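PDB 1WX1: nicotinate-nucleotide--dimethylbenzimidazole phosphoribosyltransferase from Thermus thermophilus HB8, which probably catalyses the transfer of phosphoribose from nicotinate mononucleotide to 5,6-dimethylbenzimidazole, giving alpha-ribazole 5'-phosphate and nicotinate for cobalamin biosynthesis. Local coordinates for residues G82-C94 with L302-R316. Residues are numbered along the deposited sequence; the frame is centred on the assembly and turned at random.
Sequences GAAINQFALAADC and LGEGTGAVLAMPLLR
E304 reaches the start of helix 84-91 with its carboxylate, and the amide of I85 gives OE1 a hydrogen bond of 3.1 Å that meets the oxygen nearly end-on. OE2 accepts a hydrogen bond from a water that in turn accepts from A84 N, so one amide serves the carboxylate directly and one through the water. From there helices 84-91 and 306-316 run side by side in the same direction, their axes 6° apart and 8.8 Å at closest approach. Outward along I85, CB passes E304 OE1, CG2 stays beside that oxygen, and CG1, set anti to the backbone N (chi1 -172°), turns instead to E304 O. CD1 also lies against E304 O and ends 3.5 Å from V309 CG2, the two side chains crossing at about a right angle. One turn on, L310 CD2 sits over one face of the F88 ring, 3.8 Å from its centroid in a CH-pi contact, while T306 CB meets the ring at its edge. V309 CG1 fits against F88 O and A89 CA, and C94 SG touches M312 SD at 3.6 Å. At the far end R316, extended from CG to NE, brings NH1 and NH2 to the single oxygen A92 O, each at 2.9 Å and both bonds bent (137°); its NE bonds to G45 O. A leucine in place of R316 would probably leave A92 O and G45 O without these donors and the turn after helix 84-91 less firmly held. E304 is the predicted proton acceptor, and its backbone N is held by D162. The amide bond and the water would be expected to orient its carboxylate; the contact joins a predicted catalytic group to a mainly apolar interface between two parallel helices, closed by an arginine.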
# COMPACT_ATOMS: atom_id res chain seq x y z
N GLY A 82 -2.08 15.64 -16.17
CA GLY A 82 -1.35 16.33 -15.12
C GLY A 82 -1.87 16.21 -13.70
O GLY A 82 -1.33 16.85 -12.80
N ALA A 83 -2.91 15.41 -13.48
CA ALA A 83 -3.48 15.26 -12.14
C ALA A 83 -2.86 14.09 -11.38
O ALA A 83 -2.19 13.23 -11.95
CB ALA A 83 -4.99 15.09 -12.22
N ALA A 84 -3.10 14.06 -10.07
CA ALA A 84 -2.57 13.00 -9.23
C ALA A 84 -3.05 11.64 -9.73
O ALA A 84 -2.27 10.68 -9.82
CB ALA A 84 -3.01 13.21 -7.78
N ILE A 85 -4.33 11.55 -10.08
CA ILE A 85 -4.88 10.29 -10.56
C ILE A 85 -4.14 9.76 -11.79
O ILE A 85 -3.91 8.56 -11.90
CB ILE A 85 -6.41 10.41 -10.86
CG1 ILE A 85 -6.98 9.02 -11.16
CG2 ILE A 85 -6.65 11.35 -12.03
CD1 ILE A 85 -6.82 8.04 -10.00
N ASN A 86 -3.76 10.64 -12.71
CA ASN A 86 -3.04 10.19 -13.90
C ASN A 86 -1.70 9.59 -13.51
O ASN A 86 -1.27 8.58 -14.08
CB ASN A 86 -2.78 11.34 -14.87
CG ASN A 86 -4.05 12.00 -15.35
OD1 ASN A 86 -4.43 13.05 -14.86
ND2 ASN A 86 -4.71 11.37 -16.32
N GLN A 87 -1.02 10.22 -12.55
CA GLN A 87 0.29 9.76 -12.11
C GLN A 87 0.22 8.42 -11.39
O GLN A 87 1.04 7.53 -11.63
CB GLN A 87 0.93 10.80 -11.19
CG GLN A 87 1.14 12.17 -11.83
CD GLN A 87 1.75 12.08 -13.22
OE1 GLN A 87 2.73 11.36 -13.45
NE2 GLN A 87 1.18 12.82 -14.17
N PHE A 88 -0.77 8.26 -10.52
CA PHE A 88 -0.93 7.02 -9.79
C PHE A 88 -1.36 5.89 -10.72
O PHE A 88 -0.92 4.75 -10.57
CB PHE A 88 -1.95 7.19 -8.65
CG PHE A 88 -1.48 8.11 -7.55
CD1 PHE A 88 -0.16 8.56 -7.50
CD2 PHE A 88 -2.35 8.50 -6.53
CE1 PHE A 88 0.29 9.39 -6.47
CE2 PHE A 88 -1.91 9.33 -5.50
CZ PHE A 88 -0.58 9.77 -5.47
N ALA A 89 -2.22 6.20 -11.68
CA ALA A 89 -2.69 5.20 -12.62
C ALA A 89 -1.52 4.66 -13.44
O ALA A 89 -1.48 3.48 -13.79
CB ALA A 89 -3.75 5.80 -13.54
N LEU A 90 -0.57 5.53 -13.75
CA LEU A 90 0.60 5.12 -14.53
C LEU A 90 1.40 4.09 -13.74
O LEU A 90 1.88 3.10 -14.30
CB LEU A 90 1.48 6.33 -14.84
CG LEU A 90 2.73 6.02 -15.68
CD1 LEU A 90 2.30 5.57 -17.07
CD2 LEU A 90 3.61 7.26 -15.76
N ALA A 91 1.54 4.32 -12.44
CA ALA A 91 2.30 3.42 -11.58
C ALA A 91 1.54 2.16 -11.20
O ALA A 91 2.12 1.22 -10.68
CB ALA A 91 2.75 4.16 -10.32
N ALA A 92 0.23 2.13 -11.46
CA ALA A 92 -0.58 0.98 -11.09
C ALA A 92 -1.24 0.22 -12.25
O ALA A 92 -2.16 -0.57 -12.02
CB ALA A 92 -1.65 1.41 -10.10
N ASP A 93 -0.76 0.44 -13.47
CA ASP A 93 -1.32 -0.22 -14.66
C ASP A 93 -2.84 -0.15 -14.62
O ASP A 93 -3.54 -1.16 -14.61
CB ASP A 93 -0.86 -1.68 -14.74
CG ASP A 93 -1.35 -2.39 -16.00
OD1 ASP A 93 -1.42 -1.74 -17.06
OD2 ASP A 93 -1.67 -3.59 -15.93
N CYS A 94 -3.33 1.08 -14.62
CA CYS A 94 -4.76 1.33 -14.54
C CYS A 94 -5.15 2.37 -15.59
O CYS A 94 -4.56 3.44 -15.66
CB CYS A 94 -5.08 1.85 -13.14
SG CYS A 94 -6.80 2.27 -12.84
N LEU A 302 -7.41 13.80 -1.15
CA LEU A 302 -7.58 14.34 -2.50
C LEU A 302 -8.80 13.85 -3.30
O LEU A 302 -9.52 14.66 -3.87
CB LEU A 302 -6.31 14.10 -3.32
CG LEU A 302 -6.35 14.57 -4.77
CD1 LEU A 302 -6.64 16.06 -4.83
CD2 LEU A 302 -5.03 14.26 -5.43
N GLY A 303 -9.02 12.54 -3.34
CA GLY A 303 -10.13 12.01 -4.11
C GLY A 303 -9.67 11.66 -5.52
O GLY A 303 -8.54 11.21 -5.69
N GLU A 304 -10.52 11.86 -6.52
CA GLU A 304 -10.17 11.55 -7.91
C GLU A 304 -10.02 10.04 -8.15
O GLU A 304 -9.78 9.62 -9.28
CB GLU A 304 -8.84 12.21 -8.31
CG GLU A 304 -8.80 13.73 -8.26
CD GLU A 304 -7.41 14.28 -8.61
OE1 GLU A 304 -6.59 13.55 -9.21
OE2 GLU A 304 -7.15 15.46 -8.29
N GLY A 305 -10.14 9.24 -7.10
CA GLY A 305 -9.96 7.81 -7.24
C GLY A 305 -8.53 7.42 -6.90
O GLY A 305 -8.13 6.26 -7.04
N THR A 306 -7.76 8.39 -6.42
CA THR A 306 -6.35 8.18 -6.09
C THR A 306 -6.08 7.04 -5.11
O THR A 306 -5.20 6.21 -5.35
CB THR A 306 -5.69 9.45 -5.52
OG1 THR A 306 -6.47 9.95 -4.42
CG2 THR A 306 -5.58 10.53 -6.59
N GLY A 307 -6.81 7.02 -4.00
CA GLY A 307 -6.61 5.98 -3.01
C GLY A 307 -6.92 4.60 -3.55
O GLY A 307 -6.21 3.63 -3.28
N ALA A 308 -8.00 4.50 -4.33
CA ALA A 308 -8.40 3.24 -4.91
C ALA A 308 -7.34 2.71 -5.87
O ALA A 308 -7.02 1.52 -5.85
CB ALA A 308 -9.72 3.40 -5.66
N VAL A 309 -6.80 3.60 -6.70
CA VAL A 309 -5.78 3.21 -7.67
C VAL A 309 -4.48 2.78 -7.00
O VAL A 309 -3.83 1.83 -7.44
CB VAL A 309 -5.52 4.36 -8.67
CG1 VAL A 309 -4.31 4.04 -9.55
CG2 VAL A 309 -6.76 4.55 -9.55
N LEU A 310 -4.11 3.47 -5.92
CA LEU A 310 -2.90 3.12 -5.18
C LEU A 310 -3.02 1.73 -4.57
O LEU A 310 -2.02 1.06 -4.32
CB LEU A 310 -2.64 4.14 -4.08
CG LEU A 310 -2.17 5.53 -4.52
CD1 LEU A 310 -2.07 6.45 -3.32
CD2 LEU A 310 -0.81 5.40 -5.21
N ALA A 311 -4.25 1.30 -4.32
CA ALA A 311 -4.49 -0.02 -3.71
C ALA A 311 -4.53 -1.17 -4.71
O ALA A 311 -4.49 -2.34 -4.31
CB ALA A 311 -5.78 0.00 -2.91
N MET A 312 -4.61 -0.87 -6.00
CA MET A 312 -4.69 -1.94 -6.99
C MET A 312 -3.49 -2.89 -6.98
O MET A 312 -3.67 -4.10 -7.08
CB MET A 312 -4.90 -1.36 -8.40
CG MET A 312 -6.26 -0.69 -8.55
SD MET A 312 -6.61 -0.17 -10.25
CE MET A 312 -8.35 0.26 -10.12
N PRO A 313 -2.26 -2.37 -6.85
CA PRO A 313 -1.12 -3.29 -6.83
C PRO A 313 -1.21 -4.25 -5.64
O PRO A 313 -0.76 -5.39 -5.71
CB PRO A 313 0.09 -2.36 -6.73
CG PRO A 313 -0.39 -1.12 -7.44
CD PRO A 313 -1.80 -0.97 -6.92
N LEU A 314 -1.81 -3.78 -4.54
CA LEU A 314 -1.97 -4.63 -3.37
C LEU A 314 -2.97 -5.74 -3.67
O LEU A 314 -2.80 -6.88 -3.25
CB LEU A 314 -2.46 -3.82 -2.16
CG LEU A 314 -1.47 -2.82 -1.57
CD1 LEU A 314 -2.11 -2.16 -0.35
CD2 LEU A 314 -0.19 -3.54 -1.17
N LEU A 315 -4.03 -5.40 -4.41
CA LEU A 315 -5.03 -6.40 -4.76
C LEU A 315 -4.40 -7.47 -5.65
O LEU A 315 -4.69 -8.66 -5.52
CB LEU A 315 -6.22 -5.76 -5.47
CG LEU A 315 -6.97 -4.69 -4.67
CD1 LEU A 315 -8.18 -4.21 -5.46
CD2 LEU A 315 -7.42 -5.27 -3.34
N ARG A 316 -3.54 -7.04 -6.57
CA ARG A 316 -2.88 -7.99 -7.48
C ARG A 316 -1.95 -8.90 -6.68
O ARG A 316 -1.91 -10.11 -6.91
CB ARG A 316 -2.07 -7.24 -8.54
CG ARG A 316 -2.91 -6.35 -9.45
CD ARG A 316 -2.16 -5.97 -10.71
NE ARG A 316 -2.96 -5.08 -11.55
CZ ARG A 316 -2.89 -3.75 -11.51
NH1 ARG A 316 -2.05 -3.16 -10.68
NH2 ARG A 316 -3.67 -3.02 -12.30
O HOH W 1 -4.57 16.16 -8.87